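Local coordinates for protein phenol hydroxylase component phO (Pseudomonas stutzeri, PDB 3U52) that probably serves as the small accessory subunit of the multicomponent phenol hydroxylase, a monooxygenase that hydroxylates phenol, and packs against another subunit of the six-chain assembly, at residues P31-F36 and A63-S68; A71-A76 and L104-P109. All blocks are in the same frame, centred on the assembly; numbering follows the deposited sequence.

Interaction 1 of 2, residues P31-F36 and A63-S68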
loop_
_atom_site.group_PDB
_atom_site.type_symbol
_atom_site.label_atom_id
_atom_site.label_comp_id
_atom_site.label_asym_id
_atom_site.label_seq_id
_atom_site.Cartn_x
_atom_site.Cartn_y
_atom_site.Cartn_z
ATOM N N PRO E 31 42.197 -6.905 -37.737
ATOM C CA PRO E 31 42.697 -6.868 -36.349
ATOM C C PRO E 31 43.308 -5.546 -35.928
ATOM O O PRO E 31 43.834 -4.823 -36.761
ATOM C CB PRO E 31 43.752 -7.985 -36.328
ATOM C CG PRO E 31 43.358 -8.900 -37.441
ATOM C CD PRO E 31 42.785 -8.021 -38.503
ATOM N N ASP E 32 43.250 -5.266 -34.621
ATOM C CA ASP E 32 43.777 -4.045 -33.974
ATOM C C ASP E 32 43.004 -2.793 -34.310
ATOM O O ASP E 32 43.559 -1.694 -34.228
ATOM C CB ASP E 32 45.273 -3.871 -34.279
ATOM C CG ASP E 32 46.098 -4.988 -33.684
ATOM O OD1 ASP E 32 45.892 -5.316 -32.482
ATOM O OD2 ASP E 32 46.922 -5.555 -34.435
ATOM N N HIS E 33 41.728 -2.961 -34.665
ATOM C CA HIS E 33 40.860 -1.840 -35.020
ATOM C C HIS E 33 39.490 -1.964 -34.347
ATOM O O HIS E 33 38.435 -1.961 -35.011
ATOM C CB HIS E 33 40.799 -1.657 -36.542
ATOM C CG HIS E 33 42.123 -1.229 -37.101
ATOM N ND1 HIS E 33 43.170 -2.116 -37.266
ATOM C CD2 HIS E 33 42.628 0.003 -37.358
ATOM C CE1 HIS E 33 44.250 -1.453 -37.662
ATOM N NE2 HIS E 33 43.942 -0.169 -37.738
ATOM N N LEU E 34 39.533 -2.081 -33.017
ATOM C CA LEU E 34 38.349 -2.479 -32.225
ATOM C C LEU E 34 37.380 -1.328 -32.101
ATOM O O LEU E 34 36.315 -1.468 -31.491
ATOM C CB LEU E 34 38.745 -3.049 -30.844
ATOM C CG LEU E 34 39.462 -4.409 -30.958
ATOM C CD1 LEU E 34 40.152 -4.731 -29.667
ATOM C CD2 LEU E 34 38.451 -5.435 -31.381
ATOM N N LEU E 35 37.717 -0.183 -32.712
ATOM C CA LEU E 35 36.712 0.849 -32.936
ATOM C C LEU E 35 35.410 0.241 -33.502
ATOM O O LEU E 35 34.287 0.668 -33.119
ATOM C CB LEU E 35 37.250 2.001 -33.826
ATOM C CG LEU E 35 36.284 3.124 -34.297
ATOM C CD1 LEU E 35 35.712 4.046 -33.211
ATOM C CD2 LEU E 35 36.889 3.998 -35.415
ATOM N N PHE E 36 35.560 -0.720 -34.420
ATOM C CA PHE E 36 34.436 -1.486 -34.943
ATOM C C PHE E 36 34.452 -2.696 -34.027
ATOM O O PHE E 36 35.411 -3.486 -34.034
ATOM C CB PHE E 36 34.714 -1.900 -36.395
ATOM C CG PHE E 36 35.058 -0.761 -37.247
ATOM C CD1 PHE E 36 36.364 -0.590 -37.703
ATOM C CD2 PHE E 36 34.080 0.207 -37.561
ATOM C CE1 PHE E 36 36.700 0.523 -38.468
ATOM C CE2 PHE E 36 34.420 1.330 -38.318
ATOM C CZ PHE E 36 35.739 1.476 -38.780
ATOM N N ALA E 63 35.909 3.772 -42.992
ATOM C CA ALA E 63 36.288 5.171 -43.126
ATOM C C ALA E 63 36.350 5.943 -41.818
ATOM O O ALA E 63 37.096 6.894 -41.718
ATOM C CB ALA E 63 35.387 5.903 -44.175
ATOM N N ALA E 64 35.600 5.508 -40.800
ATOM C CA ALA E 64 35.545 6.224 -39.513
ATOM C C ALA E 64 36.832 6.128 -38.706
ATOM O O ALA E 64 37.050 6.930 -37.802
ATOM C CB ALA E 64 34.368 5.732 -38.660
ATOM N N HIS E 65 37.642 5.112 -38.983
ATOM C CA HIS E 65 38.904 4.949 -38.266
ATOM C C HIS E 65 39.971 5.800 -38.915
ATOM O O HIS E 65 40.113 5.746 -40.129
ATOM C CB HIS E 65 39.371 3.475 -38.262
ATOM C CG HIS E 65 40.411 3.200 -37.228
ATOM N ND1 HIS E 65 41.708 3.625 -37.360
ATOM C CD2 HIS E 65 40.325 2.626 -36.003
ATOM C CE1 HIS E 65 42.397 3.284 -36.282
ATOM N NE2 HIS E 65 41.573 2.711 -35.428
ATOM N N PRO E 66 40.760 6.528 -38.118
ATOM C CA PRO E 66 41.940 7.277 -38.590
ATOM C C PRO E 66 42.924 6.511 -39.475
ATOM O O PRO E 66 43.446 7.096 -40.411
ATOM C CB PRO E 66 42.638 7.659 -37.289
ATOM C CG PRO E 66 41.537 7.863 -36.376
ATOM C CD PRO E 66 40.586 6.728 -36.664
ATOM N N ASP E 67 43.173 5.231 -39.207
ATOM C CA ASP E 67 44.039 4.414 -40.077
ATOM C C ASP E 67 43.501 4.111 -41.507
ATOM O O ASP E 67 44.281 3.683 -42.379
ATOM C CB ASP E 67 44.339 3.059 -39.437
ATOM C CG ASP E 67 45.253 3.143 -38.253
ATOM O OD1 ASP E 67 45.747 4.244 -37.938
ATOM O OD2 ASP E 67 45.472 2.076 -37.636
ATOM N N SER E 68 42.194 4.272 -41.730
ATOM C CA SER E 68 41.563 3.843 -42.984
ATOM C C SER E 68 42.203 4.516 -44.211
ATOM O O SER E 68 42.511 3.853 -45.212
ATOM C CB SER E 68 40.078 4.187 -42.976
ATOM O OG SER E 68 39.405 3.570 -44.065
#
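His33 and His65, two buried histidines, form a T-shaped stack: the edge of the first ring, led by CD2, comes down over the middle of the second. His33 CD2 lies 3.5 Å from His65 CE1, and the ring planes stand 65° apart. The far face of the His65 ring is covered by CD of Pro66, near its rim. In its own plane, ND1 of His65 accepts the backbone N-H of Asp67 at 2.9 Å, which fixes the ring's rotation at the start of the type I turn from His65 to Ser68; NE2 is bonded to the carbonyl of Tyr119, at the C-terminus. The two segments are loops of what appears to be a ubiquitin-like beta-grasp fold: 31-36 joins strands 24-29 and 40-44, while the loop 63-68 follows helix 50-62. His33 is gripped at both nitrogens. His33 ND1 donates to Pro31 O at 2.8 Å, almost in the ring plane though above the carbonyl plane, while His33 NE2 donates to Asp67 OD2 at 2.7 Å, reaching that oxygen on its anti side. Donors at both ends, one facing a carboxylate, are consistent with a positively charged ring. Asp67 OD2 also accepts the backbone N-H of Gly113. Were His33 an alanine, the Asp67 carboxylate would probably lose this mate and a gap would be likely to open over the face of His65. Leu35 extends this contact: with CG anti to the backbone N (chi1 174°), its CD2 reaches the base of His65, 3.6 Å from His65 CA and 3.7 Å from His65 CD2. Phe36 comes in obliquely, its CE1 4.0 Å from His65 CB. Beyond them, aromatic side chains of another protein's chain pack on Leu35, Ala64 and Pro66.

Interaction 2 of 2, residues A71-A76 and L104-P109; sequences ADFLNA and LTVTTP
Phe73 turns its ring edge to Val106, whose CG2 methyl lies close to the ring plane, 3.8 Å from Phe73 CD1. One face of that ring is covered toward its rim by the methyl of Ala71, and the indole of Trp30 makes an edge-to-face pair with it. Thr108 joins the same group, its CG2 approaching obliquely at 3.9 Å from Phe73 CD1, so that CD1 faces two methyls that come in from neighbouring directions. The orientation of Thr108 follows from its first torsion: CG2 is anti to the carbonyl carbon and faces the apolar cluster, while OG1 (chi1 53°) takes the hydrogen bond of Trp30 NE1. The hydroxyl is thus satisfied even though the residue is buried. Ala76 has the most surface buried by the contact. Its CB points at the strand and packs against the methyls of Val106 and Thr108, 3.6 Å from Val106 CG2 and 3.8 Å from Thr108 CG2, and it also rests 3.3 Å from Thr107 O, a tight fit for a methyl against a carbonyl oxygen. The side chain of Thr107 itself turns the other way. Ahead of Ala76 the loop bends back on itself, and Asn75 ND2 bridges to Asp72 OD2 at 2.7 Å, coming from well above the carboxylate plane; this hydrogen bond lies among the exposed residues of the loop, remote from the methyl cluster. Leading out of the loop, Glu77 pairs by backbone bonds with Thr107, and Val106 is bonded on its other flank to Tyr29. The strand order 2-1-5-3-4, with 102-107 at the centre beside 24-29 and 77-80, and helix 50-62 touching Phe73, fits a ubiquitin-like beta-grasp fold, in which this loop carries the chain from the helix back into the sheet.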
loop_
_atom_site.group_PDB
_atom_site.type_symbol
_atom_site.label_atom_id
_atom_site.label_comp_id
_atom_site.label_asym_id
_atom_site.label_seq_id
_atom_site.Cartn_x
_atom_site.Cartn_y
_atom_site.Cartn_z
ATOM N N ALA E 71 45.580 3.011 -45.321
ATOM C CA ALA E 71 45.644 1.545 -45.519
ATOM C C ALA E 71 45.584 1.174 -46.988
ATOM O O ALA E 71 44.698 1.676 -47.709
ATOM C CB ALA E 71 44.472 0.885 -44.792
ATOM N N ASP E 72 46.487 0.299 -47.438
ATOM C CA ASP E 72 46.344 -0.340 -48.760
ATOM C C ASP E 72 45.882 -1.772 -48.522
ATOM O O ASP E 72 46.725 -2.684 -48.439
ATOM C CB ASP E 72 47.693 -0.359 -49.525
ATOM C CG ASP E 72 47.554 -0.693 -51.055
ATOM O OD1 ASP E 72 46.495 -1.171 -51.566
ATOM O OD2 ASP E 72 48.563 -0.463 -51.764
ATOM N N PHE E 73 44.565 -1.973 -48.351
ATOM C CA PHE E 73 44.021 -3.318 -48.095
ATOM C C PHE E 73 44.297 -4.071 -49.394
ATOM O O PHE E 73 44.216 -3.470 -50.430
ATOM C CB PHE E 73 42.501 -3.247 -47.850
ATOM C CG PHE E 73 42.095 -2.459 -46.617
ATOM C CD1 PHE E 73 42.376 -2.924 -45.343
ATOM C CD2 PHE E 73 41.402 -1.258 -46.738
ATOM C CE1 PHE E 73 41.980 -2.176 -44.187
ATOM C CE2 PHE E 73 41.012 -0.509 -45.591
ATOM C CZ PHE E 73 41.313 -0.990 -44.318
ATOM N N LEU E 74 44.623 -5.339 -49.443
ATOM C CA LEU E 74 44.909 -5.833 -50.863
ATOM C C LEU E 74 46.363 -6.156 -50.972
ATOM O O LEU E 74 46.730 -7.319 -51.170
ATOM C CB LEU E 74 44.548 -4.769 -51.944
ATOM C CG LEU E 74 44.135 -4.940 -53.452
ATOM C CD1 LEU E 74 45.233 -4.642 -54.420
ATOM C CD2 LEU E 74 43.478 -6.262 -53.836
ATOM N N ASN E 75 47.201 -5.139 -50.790
ATOM C CA ASN E 75 48.619 -5.396 -50.613
ATOM C C ASN E 75 48.960 -5.625 -49.152
ATOM O O ASN E 75 50.111 -5.879 -48.828
ATOM C CB ASN E 75 49.488 -4.289 -51.215
ATOM C CG ASN E 75 49.193 -4.056 -52.715
ATOM O OD1 ASN E 75 49.193 -4.989 -53.526
ATOM N ND2 ASN E 75 48.913 -2.809 -53.067
ATOM N N ALA E 76 47.941 -5.583 -48.277
ATOM C CA ALA E 76 48.073 -5.996 -46.867
ATOM C C ALA E 76 48.199 -7.515 -46.750
ATOM O O ALA E 76 48.228 -8.220 -47.758
ATOM C CB ALA E 76 46.866 -5.463 -46.043
ATOM N N LEU E 104 37.333 -13.319 -44.376
ATOM C CA LEU E 104 38.631 -12.746 -44.610
ATOM C C LEU E 104 39.192 -11.982 -43.370
ATOM O O LEU E 104 38.464 -11.203 -42.717
ATOM C CB LEU E 104 38.499 -11.755 -45.752
ATOM C CG LEU E 104 38.141 -12.349 -47.132
ATOM C CD1 LEU E 104 37.677 -11.241 -48.050
ATOM C CD2 LEU E 104 39.340 -13.122 -47.747
ATOM N N THR E 105 40.479 -12.182 -43.070
ATOM C CA THR E 105 41.169 -11.411 -42.024
ATOM C C THR E 105 42.180 -10.572 -42.734
ATOM O O THR E 105 42.905 -11.103 -43.553
ATOM C CB THR E 105 41.879 -12.340 -40.992
ATOM O OG1 THR E 105 40.905 -13.165 -40.357
ATOM C CG2 THR E 105 42.627 -11.557 -39.897
ATOM N N VAL E 106 42.234 -9.277 -42.476
ATOM C CA VAL E 106 43.213 -8.430 -43.161
ATOM C C VAL E 106 44.049 -7.707 -42.146
ATOM O O VAL E 106 43.517 -6.978 -41.327
ATOM C CB VAL E 106 42.592 -7.414 -44.152
ATOM C CG1 VAL E 106 41.430 -6.581 -43.552
ATOM C CG2 VAL E 106 43.699 -6.471 -44.740
ATOM N N THR E 107 45.365 -7.938 -42.188
ATOM C CA THR E 107 46.304 -7.304 -41.272
ATOM C C THR E 107 47.126 -6.295 -42.064
ATOM O O THR E 107 47.681 -6.631 -43.117
ATOM C CB THR E 107 47.194 -8.375 -40.596
ATOM O OG1 THR E 107 46.381 -9.164 -39.708
ATOM C CG2 THR E 107 48.335 -7.747 -39.775
ATOM N N THR E 108 47.182 -5.074 -41.552
ATOM C CA THR E 108 47.864 -3.948 -42.176
ATOM C C THR E 108 49.082 -3.532 -41.327
ATOM O O THR E 108 48.967 -2.718 -40.420
ATOM C CB THR E 108 46.908 -2.719 -42.321
ATOM O OG1 THR E 108 46.321 -2.407 -41.043
ATOM C CG2 THR E 108 45.768 -3.000 -43.361
ATOM N N PRO E 109 50.262 -4.100 -41.617
ATOM C CA PRO E 109 51.512 -3.731 -40.898
ATOM C C PRO E 109 51.674 -2.232 -40.745
ATOM O O PRO E 109 51.475 -1.472 -41.691
ATOM C CB PRO E 109 52.601 -4.263 -41.831
ATOM C CG PRO E 109 51.923 -5.523 -42.425
ATOM C CD PRO E 109 50.491 -5.154 -42.629
#

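Overall arrangement
Both contacts involve the single connection between helix 50-62 and strand 77-80, its first part in interaction 1 and its later part in interaction 2, with centres about 12 Å apart. Interaction 1 joins two loops farther from the chain centre, at the boundary with another protein's chain, and is yet largely buried; it relies on histidine and carboxylate chemistry. Interaction 2 docks a loop on the end of the central strand with methyls and one phenyl ring, and is only partly buried. The two meet where Pro31 packs on Thr105, Val106 and Thr107, and where His33 lies near Thr108; Trp30 also bridges them, stacking on His33 and touching Phe73.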